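Local coordinates for RagA protein (Porphyromonas gingivalis, PDB 6SLN) that probably takes up substrates, as a TonB-dependent receptor, through a beta-barrel spanning the outer membrane, at residues K514-Y528 and Y567-D581. Numbering follows the deposited sequence.
Sequences KHDLTALMGHEYIEY and YAYLSFFSRFNYGFD. With 3PE (1,2-Distearoyl-sn-glycerophosphoethanolamine), chain G; LMT (dodecyl-beta-D-maltoside), chain H.
Gly522 CA sits over the centre of the Phe573 ring, 3.8 Å from its centroid and 12° off the normal, while Glu524 CB meets that ring at its edge; this CH-pi contact lies between two neighbouring antiparallel strands of the TonB-dependent receptor barrel, 515-540 and 561-580. Phe573 reaches across the strand pair because its CG stands between the backbone N and the carbonyl carbon (chi1 58°), which swings the ring over glycine's bare backbone. Tyr567 has a similar first torsion, and one face of its ring receives Tyr528 CB, 3.6 Å from the centroid; the two tyrosine planes are within 9° of parallel, but the rings are displaced so far that there is little face-to-face overlap. Both pairs lie on the face of Arg575 and Ser571, whose OG bonds Asp593 of strand 584-595.

On the other face, His523, Tyr525 and Leu570 form part of the pocket of a bound phospholipid, 3PE. It lays C33 over the middle of the His523 imidazole and its ester O21 over one face of the Tyr525 ring, toward the rim. Phe572 CE1 and Leu570 CD1 come to the edge of the imidazole, and a weak hydrogen bond of 3.2 Å links His523 NE2 to 3PE O31. Paired backbone bonds such as Phe573 N to Gly522 O, 2.9 Å, fix the register from Asp516–Gly579 to Tyr528–Tyr567. Near the detergent maltoside, Glu527 OE2 pairs with Lys499, and the acid's other oxygen, OE1, accepts a hydrogen bond from Tyr525 OH, lying at the edge of the Tyr525 ring and in its plane.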
# COMPACT_ATOMS: atom_id res chain seq x y z
N LYS A 514 7.58 61.40 22.43
CA LYS A 514 6.73 61.69 21.29
C LYS A 514 7.11 60.90 20.04
O LYS A 514 6.61 61.20 18.96
CB LYS A 514 6.78 63.19 21.01
CG LYS A 514 6.27 64.06 22.15
CD LYS A 514 6.19 65.51 21.70
CE LYS A 514 4.84 65.82 21.10
NZ LYS A 514 4.65 67.28 20.80
N HIS A 515 7.98 59.90 20.16
CA HIS A 515 8.43 59.14 19.00
C HIS A 515 8.68 57.70 19.43
O HIS A 515 9.63 57.43 20.17
CB HIS A 515 9.69 59.74 18.39
CG HIS A 515 9.49 61.08 17.76
ND1 HIS A 515 9.09 61.25 16.45
CD2 HIS A 515 9.66 62.33 18.26
CE1 HIS A 515 9.03 62.54 16.17
NE2 HIS A 515 9.36 63.22 17.25
N ASP A 516 7.83 56.78 18.98
CA ASP A 516 8.02 55.35 19.21
C ASP A 516 8.32 54.67 17.89
O ASP A 516 7.57 54.84 16.92
CB ASP A 516 6.78 54.72 19.85
CG ASP A 516 6.50 55.26 21.24
OD1 ASP A 516 5.45 55.93 21.41
OD2 ASP A 516 7.33 55.01 22.14
N LEU A 517 9.41 53.92 17.83
CA LEU A 517 9.72 53.13 16.66
C LEU A 517 9.75 51.66 17.04
O LEU A 517 10.19 51.29 18.13
CB LEU A 517 11.05 53.56 16.03
CG LEU A 517 11.39 52.84 14.73
CD1 LEU A 517 10.58 53.40 13.57
CD2 LEU A 517 12.89 52.91 14.43
N THR A 518 9.24 50.82 16.14
CA THR A 518 9.28 49.38 16.30
C THR A 518 9.85 48.78 15.03
O THR A 518 9.40 49.10 13.93
CB THR A 518 7.88 48.81 16.59
OG1 THR A 518 7.43 49.28 17.86
CG2 THR A 518 7.93 47.29 16.58
N ALA A 519 10.86 47.93 15.19
CA ALA A 519 11.47 47.24 14.07
C ALA A 519 11.37 45.75 14.32
O ALA A 519 11.48 45.30 15.47
CB ALA A 519 12.93 47.63 13.87
N LEU A 520 11.17 45.00 13.24
CA LEU A 520 11.01 43.55 13.31
C LEU A 520 11.63 42.94 12.07
O LEU A 520 11.14 43.15 10.96
CB LEU A 520 9.54 43.18 13.43
CG LEU A 520 9.18 41.71 13.66
CD1 LEU A 520 7.84 41.65 14.34
CD2 LEU A 520 9.13 40.92 12.36
N MET A 521 12.70 42.17 12.26
CA MET A 521 13.23 41.29 11.23
C MET A 521 12.73 39.86 11.48
O MET A 521 12.55 39.44 12.62
CB MET A 521 14.76 41.31 11.21
CG MET A 521 15.35 42.69 11.04
SD MET A 521 15.54 43.10 9.30
CE MET A 521 17.31 42.85 9.07
N GLY A 522 12.50 39.13 10.39
CA GLY A 522 11.92 37.80 10.51
C GLY A 522 12.42 36.86 9.43
O GLY A 522 12.68 37.27 8.30
N HIS A 523 12.54 35.58 9.80
CA HIS A 523 12.86 34.50 8.89
C HIS A 523 11.81 33.40 9.02
O HIS A 523 11.28 33.17 10.11
CB HIS A 523 14.24 33.89 9.15
CG HIS A 523 14.34 32.46 8.70
ND1 HIS A 523 14.06 31.39 9.52
CD2 HIS A 523 14.65 31.93 7.49
CE1 HIS A 523 14.20 30.27 8.84
NE2 HIS A 523 14.57 30.57 7.60
N GLU A 524 11.54 32.70 7.91
CA GLU A 524 10.47 31.73 7.87
C GLU A 524 10.75 30.68 6.80
O GLU A 524 11.03 31.03 5.65
CB GLU A 524 9.14 32.43 7.60
CG GLU A 524 7.99 31.50 7.27
CD GLU A 524 6.67 32.09 7.68
OE1 GLU A 524 6.05 32.83 6.88
OE2 GLU A 524 6.27 31.84 8.83
N TYR A 525 10.65 29.39 7.18
CA TYR A 525 10.76 28.27 6.25
C TYR A 525 9.59 27.31 6.47
O TYR A 525 9.37 26.82 7.58
CB TYR A 525 12.09 27.53 6.43
CG TYR A 525 12.25 26.30 5.54
CD1 TYR A 525 12.54 26.43 4.19
CD2 TYR A 525 12.12 25.01 6.05
CE1 TYR A 525 12.68 25.32 3.37
CE2 TYR A 525 12.26 23.89 5.23
CZ TYR A 525 12.55 24.05 3.89
OH TYR A 525 12.70 22.96 3.06
N ILE A 526 8.84 27.05 5.40
CA ILE A 526 7.76 26.08 5.41
C ILE A 526 8.04 25.10 4.29
O ILE A 526 8.48 25.48 3.21
CB ILE A 526 6.36 26.73 5.25
CG1 ILE A 526 6.20 27.35 3.87
CG2 ILE A 526 6.09 27.80 6.32
CD1 ILE A 526 4.82 27.93 3.61
N GLU A 527 7.84 23.81 4.58
CA GLU A 527 8.03 22.77 3.59
C GLU A 527 6.96 21.72 3.80
O GLU A 527 6.41 21.58 4.89
CB GLU A 527 9.43 22.14 3.67
CG GLU A 527 9.57 21.01 4.66
CD GLU A 527 10.93 20.34 4.54
OE1 GLU A 527 11.79 20.85 3.78
OE2 GLU A 527 11.13 19.30 5.20
N TYR A 528 6.66 20.99 2.73
CA TYR A 528 5.61 19.98 2.71
C TYR A 528 6.10 18.78 1.91
O TYR A 528 6.58 18.94 0.79
CB TYR A 528 4.31 20.54 2.10
CG TYR A 528 3.29 19.47 1.70
CD1 TYR A 528 3.40 18.80 0.49
CD2 TYR A 528 2.22 19.15 2.53
CE1 TYR A 528 2.51 17.84 0.12
CE2 TYR A 528 1.31 18.19 2.16
CZ TYR A 528 1.46 17.54 0.95
OH TYR A 528 0.56 16.57 0.55
N TYR A 567 6.63 20.63 -1.80
CA TYR A 567 6.91 22.02 -2.08
C TYR A 567 7.60 22.59 -0.86
O TYR A 567 7.60 21.99 0.22
CB TYR A 567 5.64 22.81 -2.44
CG TYR A 567 4.61 22.99 -1.34
CD1 TYR A 567 4.80 23.91 -0.31
CD2 TYR A 567 3.42 22.26 -1.33
CE1 TYR A 567 3.83 24.08 0.70
CE2 TYR A 567 2.46 22.42 -0.32
CZ TYR A 567 2.67 23.33 0.68
OH TYR A 567 1.73 23.50 1.66
N ALA A 568 8.20 23.76 -1.04
CA ALA A 568 8.78 24.48 0.08
C ALA A 568 8.77 25.97 -0.24
O ALA A 568 8.64 26.39 -1.39
CB ALA A 568 10.20 23.99 0.39
N TYR A 569 8.89 26.76 0.82
CA TYR A 569 9.00 28.21 0.72
C TYR A 569 10.10 28.66 1.67
O TYR A 569 10.29 28.07 2.74
CB TYR A 569 7.70 28.91 1.10
CG TYR A 569 6.59 28.85 0.07
CD1 TYR A 569 6.55 29.75 -0.98
CD2 TYR A 569 5.57 27.91 0.18
CE1 TYR A 569 5.52 29.71 -1.91
CE2 TYR A 569 4.54 27.85 -0.75
CZ TYR A 569 4.52 28.75 -1.79
OH TYR A 569 3.50 28.70 -2.72
N LEU A 570 10.82 29.70 1.26
CA LEU A 570 11.81 30.37 2.11
C LEU A 570 11.52 31.86 2.09
O LEU A 570 11.32 32.44 1.02
CB LEU A 570 13.24 30.12 1.64
CG LEU A 570 14.30 30.78 2.56
CD1 LEU A 570 14.30 30.17 3.98
CD2 LEU A 570 15.67 30.69 1.92
N SER A 571 11.52 32.48 3.27
CA SER A 571 11.04 33.84 3.42
C SER A 571 11.96 34.64 4.33
O SER A 571 12.45 34.13 5.34
CB SER A 571 9.63 33.84 3.99
OG SER A 571 8.68 33.83 2.95
N PHE A 572 12.20 35.90 3.95
CA PHE A 572 12.85 36.86 4.83
C PHE A 572 12.01 38.12 4.80
O PHE A 572 11.65 38.59 3.72
CB PHE A 572 14.28 37.15 4.39
CG PHE A 572 15.15 35.92 4.33
CD1 PHE A 572 15.66 35.37 5.49
CD2 PHE A 572 15.46 35.33 3.12
CE1 PHE A 572 16.46 34.24 5.44
CE2 PHE A 572 16.26 34.21 3.06
CZ PHE A 572 16.75 33.65 4.23
N PHE A 573 11.64 38.63 5.97
CA PHE A 573 10.68 39.71 5.99
C PHE A 573 11.00 40.71 7.09
O PHE A 573 11.73 40.43 8.04
CB PHE A 573 9.24 39.21 6.14
CG PHE A 573 8.98 38.38 7.38
CD1 PHE A 573 9.22 37.01 7.39
CD2 PHE A 573 8.41 38.97 8.52
CE1 PHE A 573 8.93 36.25 8.53
CE2 PHE A 573 8.12 38.20 9.67
CZ PHE A 573 8.38 36.85 9.67
N SER A 574 10.42 41.90 6.94
CA SER A 574 10.62 42.98 7.88
C SER A 574 9.33 43.78 8.00
O SER A 574 8.52 43.87 7.07
CB SER A 574 11.75 43.91 7.42
OG SER A 574 11.38 44.47 6.18
N ARG A 575 9.18 44.41 9.16
CA ARG A 575 8.03 45.27 9.40
C ARG A 575 8.46 46.33 10.40
O ARG A 575 9.07 46.01 11.43
CB ARG A 575 6.85 44.47 9.94
CG ARG A 575 5.63 45.31 10.20
CD ARG A 575 5.03 45.01 11.56
NE ARG A 575 4.27 43.76 11.56
CZ ARG A 575 3.92 43.11 12.67
NH1 ARG A 575 4.28 43.58 13.86
NH2 ARG A 575 3.22 41.99 12.60
N PHE A 576 8.15 47.59 10.08
CA PHE A 576 8.56 48.74 10.88
C PHE A 576 7.34 49.57 11.22
O PHE A 576 6.44 49.76 10.39
CB PHE A 576 9.57 49.58 10.12
CG PHE A 576 10.82 48.85 9.81
CD1 PHE A 576 11.88 48.85 10.70
CD2 PHE A 576 10.94 48.14 8.63
CE1 PHE A 576 13.04 48.17 10.41
CE2 PHE A 576 12.10 47.44 8.34
CZ PHE A 576 13.16 47.46 9.23
N ASN A 577 7.31 50.09 12.46
CA ASN A 577 6.16 50.81 13.00
C ASN A 577 6.65 52.07 13.69
O ASN A 577 7.34 52.00 14.71
CB ASN A 577 5.37 49.94 13.97
CG ASN A 577 5.19 48.53 13.46
OD1 ASN A 577 4.55 48.31 12.43
ND2 ASN A 577 5.77 47.56 14.17
N TYR A 578 6.26 53.22 13.15
CA TYR A 578 6.63 54.52 13.69
C TYR A 578 5.40 55.21 14.27
O TYR A 578 4.28 55.03 13.79
CB TYR A 578 7.25 55.37 12.58
CG TYR A 578 7.60 56.77 12.98
CD1 TYR A 578 6.65 57.77 12.99
CD2 TYR A 578 8.91 57.10 13.30
CE1 TYR A 578 6.97 59.06 13.34
CE2 TYR A 578 9.25 58.39 13.65
CZ TYR A 578 8.27 59.36 13.67
OH TYR A 578 8.59 60.64 14.03
N GLY A 579 5.60 56.00 15.32
CA GLY A 579 4.48 56.62 16.00
C GLY A 579 4.76 57.97 16.62
O GLY A 579 5.10 58.05 17.81
N PHE A 580 4.59 59.05 15.85
CA PHE A 580 4.84 60.40 16.35
C PHE A 580 3.66 60.91 17.16
O PHE A 580 2.50 60.79 16.74
CB PHE A 580 5.13 61.37 15.21
CG PHE A 580 5.11 62.82 15.63
CD1 PHE A 580 5.90 63.25 16.69
CD2 PHE A 580 4.30 63.73 14.99
CE1 PHE A 580 5.89 64.57 17.10
CE2 PHE A 580 4.29 65.06 15.39
CZ PHE A 580 5.08 65.48 16.44
N ASP A 581 3.97 61.52 18.30
CA ASP A 581 2.96 61.87 19.30
C ASP A 581 2.17 60.59 19.53
O ASP A 581 2.77 59.52 19.68
CB ASP A 581 2.15 63.06 18.84
CG ASP A 581 1.89 64.08 19.93
OD1 ASP A 581 2.16 65.28 19.72
OD2 ASP A 581 1.43 63.67 21.01
C1 3PE G . 16.63 25.54 4.29
C2 3PE G . 16.56 26.06 5.71
C3 3PE G . 16.45 27.60 5.68
O31 3PE G . 16.50 28.13 6.97
O32 3PE G . 18.19 29.50 6.43
C31 3PE G . 17.58 28.97 7.29
C32 3PE G . 17.98 29.20 8.76
C33 3PE G . 17.55 30.56 9.32
C34 3PE G . 18.19 30.79 10.70
C35 3PE G . 17.20 30.59 11.85
C36 3PE G . 17.46 31.63 12.94
C37 3PE G . 17.06 31.10 14.33
C38 3PE G . 17.31 32.20 15.37
C39 3PE G . 16.73 31.78 16.71
C3A 3PE G . 16.58 32.98 17.64
C3B 3PE G . 15.46 32.73 18.65
O21 3PE G . 15.44 25.41 6.26
O22 3PE G . 16.02 23.94 7.85
C21 3PE G . 15.58 25.01 7.60
C22 3PE G . 15.14 25.91 8.76
C23 3PE G . 15.37 25.25 10.12
C24 3PE G . 15.87 26.33 11.08
C25 3PE G . 15.02 26.44 12.35
C26 3PE G . 15.84 27.10 13.47
C27 3PE G . 15.11 26.95 14.81
C28 3PE G . 15.89 27.61 15.95
C29 3PE G . 15.09 27.55 17.27
C2A 3PE G . 16.00 27.33 18.48
C2B 3PE G . 15.61 28.18 19.72
C2C 3PE G . 15.78 27.35 21.01
C2D 3PE G . 15.50 28.13 22.31
C1B LMT H . 15.74 19.51 1.54
C2B LMT H . 14.69 18.37 1.25
C3B LMT H . 15.14 17.38 0.15
C4B LMT H . 15.65 18.21 -1.05
C5B LMT H . 16.91 18.88 -0.48
C6B LMT H . 17.86 19.37 -1.58
O1B LMT H . 16.53 19.25 2.67
O2B LMT H . 14.38 17.70 2.42
O3B LMT H . 14.18 16.46 -0.18
O4' LMT H . 15.94 17.43 -2.15
O5B LMT H . 16.54 19.91 0.43
O6B LMT H . 19.14 18.88 -1.37
C1' LMT H . 16.80 19.84 6.64
C2' LMT H . 15.46 20.35 6.08
C3' LMT H . 15.35 19.72 4.68
C4' LMT H . 16.47 20.20 3.74
C5' LMT H . 17.86 20.23 4.48
C6' LMT H . 18.88 21.18 3.84
O1' LMT H . 17.01 20.02 8.01
O2' LMT H . 14.37 19.92 6.81
O3' LMT H . 14.11 19.93 4.13
O5' LMT H . 17.84 20.49 5.90
O6' LMT H . 18.31 21.77 2.70
C1 LMT H . 16.18 20.88 8.81
C2 LMT H . 16.08 20.23 10.18
C3 LMT H . 15.03 20.78 11.12
C4 LMT H . 15.49 20.66 12.57
C5 LMT H . 15.18 21.91 13.35
C6 LMT H . 14.63 21.67 14.74
C7 LMT H . 14.05 22.97 15.26
C8 LMT H . 13.56 22.87 16.69
C9 LMT H . 12.94 24.19 17.15
C10 LMT H . 12.51 24.18 18.60
C11 LMT H . 11.66 25.40 18.89
C12 LMT H . 11.42 25.64 20.35